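Local atomic coordinates of packaging enzyme P4 (PDB entry 4BLP), a protein that probably hydrolyses NTP as a hexameric RecA-like motor that packages RNA into the capsid of a double-stranded RNA bacteriophage. Residues W139-L145 against Q291-T297; S146-V152 against V277-V283. One frame throughout, in Å; residues are numbered along the deposited sequence.

Interaction 1: residues W139-L145 against Q291-T297; sequences WQVRNHL and QTIRSGT
Ile-293 packs against one face of the His-144 ring. Its CG2 methyl sits over that face, 3.7 Å from the ring centroid, a CH-pi contact. The two side chains cross at about a right angle. CG of His-144 is anti to the backbone N (chi1 -164°), which turns the ring back toward the isoleucine although the bond to CB leads away. ND1 of His-144 donates to its neighbour Leu-145 O, on a lone pair, and NE2 is hydrogen-bonded to His-149 ND1, so both ring nitrogens are held. Val-141 CG2 meets the same Ile-293 CG2 tip to tip at 3.8 Å. The contact lays a loop of this RecA-like P-loop NTPase across antiparallel strand 287-295, near one border of the central sheet. A single bridge, His-144 with Ser-295, joins the backbones; Leu-145 N donates to Arg-294 O, and Gly-296 N to Asn-143 O. Asn-143 crosses Thr-297 at about a right angle. Its ND2 donates to Thr-297 OG1 at 3.1 Å, with the hydroxyl in the amide plane. At the far end Gln-291 NE2 donates to Gln-140 OE1 at 3.0 Å. The amide planes stand 79° apart, and Gln-291 NE2 also hydrogen-bonds to Thr-281 OG1.

Interaction 2: residues S146-V152 against V277-V283; sequences SGLHVVV and VAGMTVV
The imidazole of His-149 lies over the backbone of the neighbouring strand. One face covers Gly-279 C and Met-280 N, both near the rim; the C atom is 3.6 Å from the ring plane. On the opposite face the edge of the Trp-139 indole comes in, its NE1 3.3 Å from His-149 CG, an edge-to-face contact. At the edge is Thr-281, whose OG1 is 2.7 Å from His-149 NE2 in a hydrogen bond that either atom could donate. Strands 147-152 and 279-283 run parallel, in the central sheet of the RecA-like P-loop NTPase fold. Strand 147-152 leads into a sequence that fits a Walker A P-loop, and Val-151 touches it.

CG of His-149 is anti to the backbone N (chi1 -174°), which carries the ring across to the next strand. Gly-279 has no side chain, so the ring can come down close: His-149 ND1 is 3.6 Å from Gly-279 CA. Both nitrogens of the histidine are engaged in hydrogen bonds.

On the other face of the sheet, Val-150, Val-152 and Met-280 make apolar contacts. Met-280 CG touches two neighbouring valine methyls, Val-150 CG2 at 3.9 Å and Val-152 CG2 at 3.8 Å. Helix 266-274 covers this face through Ile-273 and Tyr-270. Leu-148 O takes Gly-279 N and, weakly, Ala-278 N. Further along, the backbone bonds straighten. The last of them runs from Val-283 N to Val-152 O at 2.9 Å, with 171° at the hydrogen.

The centres of the two interactions are about 10 Å apart. In sequence order both segments of interaction 2 fall between those of interaction 1. Strands 144-145 and 147-152 are consecutive, as are 279-284 and 287-295. The last two are antiparallel neighbours in the mixed sheet, so both contacts reach it. Arg-294 N to Ala-278 O and Met-280 N to Thr-292 O, each 2.8 Å, are probable hydrogen bonds between them. A run of hydrogen-bonded side chains from His-144 to Gln-291 also crosses from one contact to the other. Interaction 2 sits in the sheet core beside a probable P-loop. Interaction 1 lies toward the sheet border, where Arg-294 forms a salt bridge with Glu-179 of a second subunit of the hexamer.

Interaction 1: residues W139-L145 against Q291-T297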
loop_
_atom_site.group_PDB
_atom_site.type_symbol
_atom_site.label_atom_id
_atom_site.label_comp_id
_atom_site.label_asym_id
_atom_site.label_seq_id
_atom_site.Cartn_x
_atom_site.Cartn_y
_atom_site.Cartn_z
ATOM N N TRP D 139 -14.524 9.151 -40.351
ATOM C CA TRP D 139 -13.374 9.686 -39.624
ATOM C C TRP D 139 -12.172 8.936 -40.109
ATOM O O TRP D 139 -12.047 7.750 -39.782
ATOM C CB TRP D 139 -13.522 9.549 -38.096
ATOM C CG TRP D 139 -12.256 9.893 -37.338
ATOM C CD1 TRP D 139 -11.446 9.033 -36.657
ATOM C CD2 TRP D 139 -11.682 11.199 -37.175
ATOM N NE1 TRP D 139 -10.374 9.714 -36.128
ATOM C CE2 TRP D 139 -10.502 11.047 -36.416
ATOM C CE3 TRP D 139 -12.034 12.492 -37.639
ATOM C CZ2 TRP D 139 -9.677 12.133 -36.086
ATOM C CZ3 TRP D 139 -11.254 13.576 -37.249
ATOM C CH2 TRP D 139 -10.079 13.389 -36.497
ATOM N N GLN D 140 -11.308 9.626 -40.921
ATOM C CA GLN D 140 -10.072 9.064 -41.515
ATOM C C GLN D 140 -10.422 8.088 -42.635
ATOM O O GLN D 140 -9.789 8.130 -43.679
ATOM C CB GLN D 140 -9.150 8.413 -40.450
ATOM C CG GLN D 140 -8.792 9.365 -39.294
ATOM C CD GLN D 140 -8.058 10.587 -39.794
ATOM O OE1 GLN D 140 -6.947 10.496 -40.321
ATOM N NE2 GLN D 140 -8.668 11.768 -39.660
ATOM N N VAL D 141 -11.413 7.199 -42.413
ATOM C CA VAL D 141 -11.988 6.274 -43.411
ATOM C C VAL D 141 -13.488 6.516 -43.373
ATOM O O VAL D 141 -13.989 7.003 -42.358
ATOM C CB VAL D 141 -11.623 4.785 -43.212
ATOM C CG1 VAL D 141 -10.116 4.573 -43.353
ATOM C CG2 VAL D 141 -12.153 4.239 -41.876
ATOM N N ARG D 142 -14.218 6.148 -44.446
ATOM C CA ARG D 142 -15.652 6.409 -44.517
ATOM C C ARG D 142 -16.496 5.563 -43.577
ATOM O O ARG D 142 -17.618 5.962 -43.256
ATOM C CB ARG D 142 -16.151 6.183 -45.962
ATOM C CG ARG D 142 -15.646 7.257 -46.918
ATOM C CD ARG D 142 -16.214 7.085 -48.298
ATOM N NE ARG D 142 -15.643 8.079 -49.197
ATOM C CZ ARG D 142 -15.736 8.030 -50.517
ATOM N NH1 ARG D 142 -16.384 7.031 -51.107
ATOM N NH2 ARG D 142 -15.185 8.977 -51.261
ATOM N N ASN D 143 -15.973 4.406 -43.129
ATOM C CA ASN D 143 -16.759 3.450 -42.361
ATOM C C ASN D 143 -16.053 3.000 -41.089
ATOM O O ASN D 143 -16.024 1.811 -40.780
ATOM C CB ASN D 143 -17.066 2.238 -43.261
ATOM C CG ASN D 143 -15.829 1.516 -43.768
ATOM O OD1 ASN D 143 -14.704 2.055 -43.780
ATOM N ND2 ASN D 143 -16.015 0.259 -44.119
ATOM N N HIS D 144 -15.591 3.976 -40.298
ATOM C CA HIS D 144 -14.959 3.700 -38.997
ATOM C C HIS D 144 -16.018 3.080 -38.084
ATOM O O HIS D 144 -17.142 3.601 -38.034
ATOM C CB HIS D 144 -14.422 5.028 -38.428
ATOM C CG HIS D 144 -13.423 4.913 -37.310
ATOM N ND1 HIS D 144 -13.709 4.210 -36.147
ATOM C CD2 HIS D 144 -12.185 5.451 -37.207
ATOM C CE1 HIS D 144 -12.635 4.337 -35.367
ATOM N NE2 HIS D 144 -11.681 5.059 -35.968
ATOM N N LEU D 145 -15.708 1.967 -37.372
ATOM C CA LEU D 145 -16.733 1.451 -36.442
ATOM C C LEU D 145 -16.975 2.439 -35.304
ATOM O O LEU D 145 -16.094 3.248 -34.970
ATOM C CB LEU D 145 -16.285 0.108 -35.817
ATOM C CG LEU D 145 -16.324 -1.111 -36.771
ATOM C CD1 LEU D 145 -15.808 -2.354 -36.030
ATOM C CD2 LEU D 145 -17.744 -1.364 -37.322
ATOM N N GLN D 291 -1.375 4.523 -38.473
ATOM C CA GLN D 291 -2.787 4.570 -38.158
ATOM C C GLN D 291 -3.367 3.179 -38.292
ATOM O O GLN D 291 -2.981 2.459 -39.196
ATOM C CB GLN D 291 -3.482 5.565 -39.082
ATOM C CG GLN D 291 -4.993 5.769 -38.770
ATOM C CD GLN D 291 -5.501 6.880 -39.653
ATOM O OE1 GLN D 291 -5.774 6.669 -40.842
ATOM N NE2 GLN D 291 -5.576 8.086 -39.102
ATOM N N THR D 292 -4.273 2.799 -37.398
ATOM C CA THR D 292 -4.959 1.508 -37.510
ATOM C C THR D 292 -6.392 1.728 -37.106
ATOM O O THR D 292 -6.635 2.386 -36.083
ATOM C CB THR D 292 -4.284 0.371 -36.737
ATOM O OG1 THR D 292 -5.065 -0.828 -36.955
ATOM C CG2 THR D 292 -4.130 0.659 -35.202
ATOM N N ILE D 293 -7.330 1.255 -37.938
ATOM C CA ILE D 293 -8.757 1.433 -37.674
ATOM C C ILE D 293 -9.540 0.156 -37.899
ATOM O O ILE D 293 -9.352 -0.494 -38.934
ATOM C CB ILE D 293 -9.297 2.553 -38.614
ATOM C CG1 ILE D 293 -8.694 3.938 -38.246
ATOM C CG2 ILE D 293 -10.846 2.593 -38.651
ATOM C CD1 ILE D 293 -8.867 5.020 -39.343
ATOM N N ARG D 294 -10.481 -0.147 -36.977
ATOM C CA ARG D 294 -11.432 -1.246 -37.151
ATOM C C ARG D 294 -12.590 -0.626 -37.932
ATOM O O ARG D 294 -13.296 0.251 -37.386
ATOM C CB ARG D 294 -11.901 -1.793 -35.771
ATOM C CG ARG D 294 -10.744 -2.357 -34.932
ATOM C CD ARG D 294 -11.222 -2.866 -33.564
ATOM N NE ARG D 294 -10.107 -2.855 -32.606
ATOM C CZ ARG D 294 -9.245 -3.847 -32.436
ATOM N NH1 ARG D 294 -9.390 -4.982 -33.109
ATOM N NH2 ARG D 294 -8.238 -3.719 -31.579
ATOM N N SER D 295 -12.732 -0.975 -39.222
ATOM C CA SER D 295 -13.814 -0.473 -40.063
ATOM C C SER D 295 -14.885 -1.530 -40.261
ATOM O O SER D 295 -14.693 -2.725 -39.911
ATOM C CB SER D 295 -13.297 0.011 -41.430
ATOM O OG SER D 295 -13.185 -1.069 -42.351
ATOM N N GLY D 296 -15.986 -1.095 -40.881
ATOM C CA GLY D 296 -17.085 -2.004 -41.200
ATOM C C GLY D 296 -16.675 -3.084 -42.198
ATOM O O GLY D 296 -17.327 -4.124 -42.266
ATOM N N THR D 297 -15.571 -2.877 -42.944
ATOM C CA THR D 297 -15.108 -3.857 -43.935
ATOM C C THR D 297 -13.751 -4.485 -43.563
ATOM O O THR D 297 -13.131 -5.144 -44.409
ATOM C CB THR D 297 -15.049 -3.217 -45.335
ATOM O OG1 THR D 297 -14.254 -2.028 -45.287
ATOM C CG2 THR D 297 -16.442 -2.892 -45.888
#

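Interaction 2: residues S146-V152 against V277-V283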
loop_
_atom_site.group_PDB
_atom_site.type_symbol
_atom_site.label_atom_id
_atom_site.label_comp_id
_atom_site.label_asym_id
_atom_site.label_seq_id
_atom_site.Cartn_x
_atom_site.Cartn_y
_atom_site.Cartn_z
ATOM N N SER D 146 -18.161 2.343 -34.677
ATOM C CA SER D 146 -18.429 3.103 -33.472
ATOM C C SER D 146 -17.444 2.626 -32.390
ATOM O O SER D 146 -17.050 1.452 -32.371
ATOM C CB SER D 146 -19.864 2.881 -33.009
ATOM O OG SER D 146 -20.786 3.364 -33.967
ATOM N N GLY D 147 -17.060 3.545 -31.530
ATOM C CA GLY D 147 -16.084 3.270 -30.479
ATOM C C GLY D 147 -15.303 4.528 -30.173
ATOM O O GLY D 147 -15.814 5.641 -30.291
ATOM N N LEU D 148 -14.042 4.337 -29.791
ATOM C CA LEU D 148 -13.125 5.404 -29.453
ATOM C C LEU D 148 -11.959 5.344 -30.390
ATOM O O LEU D 148 -11.435 4.248 -30.632
ATOM C CB LEU D 148 -12.675 5.171 -27.985
ATOM C CG LEU D 148 -11.600 6.090 -27.414
ATOM C CD1 LEU D 148 -12.097 7.580 -27.368
ATOM C CD2 LEU D 148 -11.199 5.627 -25.991
ATOM N N HIS D 149 -11.542 6.512 -30.914
ATOM C CA HIS D 149 -10.336 6.631 -31.751
ATOM C C HIS D 149 -9.347 7.446 -30.946
ATOM O O HIS D 149 -9.659 8.577 -30.595
ATOM C CB HIS D 149 -10.630 7.325 -33.101
ATOM C CG HIS D 149 -9.444 7.327 -34.016
ATOM N ND1 HIS D 149 -9.381 6.475 -35.104
ATOM C CD2 HIS D 149 -8.288 8.037 -33.947
ATOM C CE1 HIS D 149 -8.213 6.720 -35.688
ATOM N NE2 HIS D 149 -7.512 7.639 -35.024
ATOM N N VAL D 150 -8.182 6.913 -30.639
ATOM C CA VAL D 150 -7.246 7.718 -29.854
ATOM C C VAL D 150 -6.116 8.229 -30.734
ATOM O O VAL D 150 -5.650 7.524 -31.641
ATOM C CB VAL D 150 -6.698 6.965 -28.610
ATOM C CG1 VAL D 150 -7.838 6.606 -27.650
ATOM C CG2 VAL D 150 -5.928 5.723 -29.023
ATOM N N VAL D 151 -5.656 9.441 -30.445
ATOM C CA VAL D 151 -4.544 10.082 -31.141
ATOM C C VAL D 151 -3.429 10.131 -30.131
ATOM O O VAL D 151 -3.562 10.799 -29.120
ATOM C CB VAL D 151 -4.952 11.487 -31.677
ATOM C CG1 VAL D 151 -3.749 12.202 -32.341
ATOM C CG2 VAL D 151 -6.131 11.349 -32.650
ATOM N N VAL D 152 -2.312 9.412 -30.413
ATOM C CA VAL D 152 -1.248 9.199 -29.453
ATOM C C VAL D 152 0.044 9.866 -29.867
ATOM O O VAL D 152 0.380 9.906 -31.036
ATOM C CB VAL D 152 -1.017 7.655 -29.273
ATOM C CG1 VAL D 152 -0.082 7.358 -28.123
ATOM C CG2 VAL D 152 -2.340 6.919 -29.033
ATOM N N VAL D 277 -8.893 -0.355 -28.543
ATOM C CA VAL D 277 -9.899 0.589 -29.052
ATOM C C VAL D 277 -10.230 0.361 -30.529
ATOM O O VAL D 277 -9.534 -0.389 -31.210
ATOM C CB VAL D 277 -9.381 2.050 -28.847
ATOM C CG1 VAL D 277 -9.204 2.399 -27.338
ATOM C CG2 VAL D 277 -8.040 2.261 -29.593
ATOM N N ALA D 278 -11.229 1.109 -31.042
ATOM C CA ALA D 278 -11.657 1.001 -32.440
ATOM C C ALA D 278 -10.626 1.573 -33.406
ATOM O O ALA D 278 -10.559 1.129 -34.539
ATOM C CB ALA D 278 -12.987 1.719 -32.646
ATOM N N GLY D 279 -9.855 2.572 -32.971
ATOM C CA GLY D 279 -8.850 3.139 -33.864
ATOM C C GLY D 279 -7.772 3.893 -33.141
ATOM O O GLY D 279 -7.994 4.392 -32.040
ATOM N N MET D 280 -6.593 3.984 -33.755
ATOM C CA MET D 280 -5.489 4.696 -33.138
ATOM C C MET D 280 -4.660 5.353 -34.234
ATOM O O MET D 280 -4.345 4.711 -35.232
ATOM C CB MET D 280 -4.590 3.710 -32.341
ATOM C CG MET D 280 -3.400 4.404 -31.701
ATOM S SD MET D 280 -2.386 3.285 -30.715
ATOM C CE MET D 280 -1.262 2.681 -32.013
ATOM N N THR D 281 -4.279 6.606 -34.021
ATOM C CA THR D 281 -3.371 7.362 -34.901
ATOM C C THR D 281 -2.184 7.797 -34.071
ATOM O O THR D 281 -2.380 8.382 -33.000
ATOM C CB THR D 281 -4.077 8.604 -35.537
ATOM O OG1 THR D 281 -5.207 8.171 -36.289
ATOM C CG2 THR D 281 -3.136 9.408 -36.466
ATOM N N VAL D 282 -0.975 7.484 -34.537
ATOM C CA VAL D 282 0.270 7.938 -33.887
ATOM C C VAL D 282 0.708 9.190 -34.643
ATOM O O VAL D 282 0.829 9.165 -35.885
ATOM C CB VAL D 282 1.394 6.859 -33.873
ATOM C CG1 VAL D 282 2.683 7.431 -33.257
ATOM C CG2 VAL D 282 0.937 5.611 -33.122
ATOM N N VAL D 283 0.928 10.285 -33.905
ATOM C CA VAL D 283 1.332 11.552 -34.510
ATOM C C VAL D 283 2.719 11.973 -33.998
ATOM O O VAL D 283 3.030 11.823 -32.816
ATOM C CB VAL D 283 0.248 12.658 -34.240
ATOM C CG1 VAL D 283 0.751 14.076 -34.516
ATOM C CG2 VAL D 283 -1.036 12.375 -35.022
#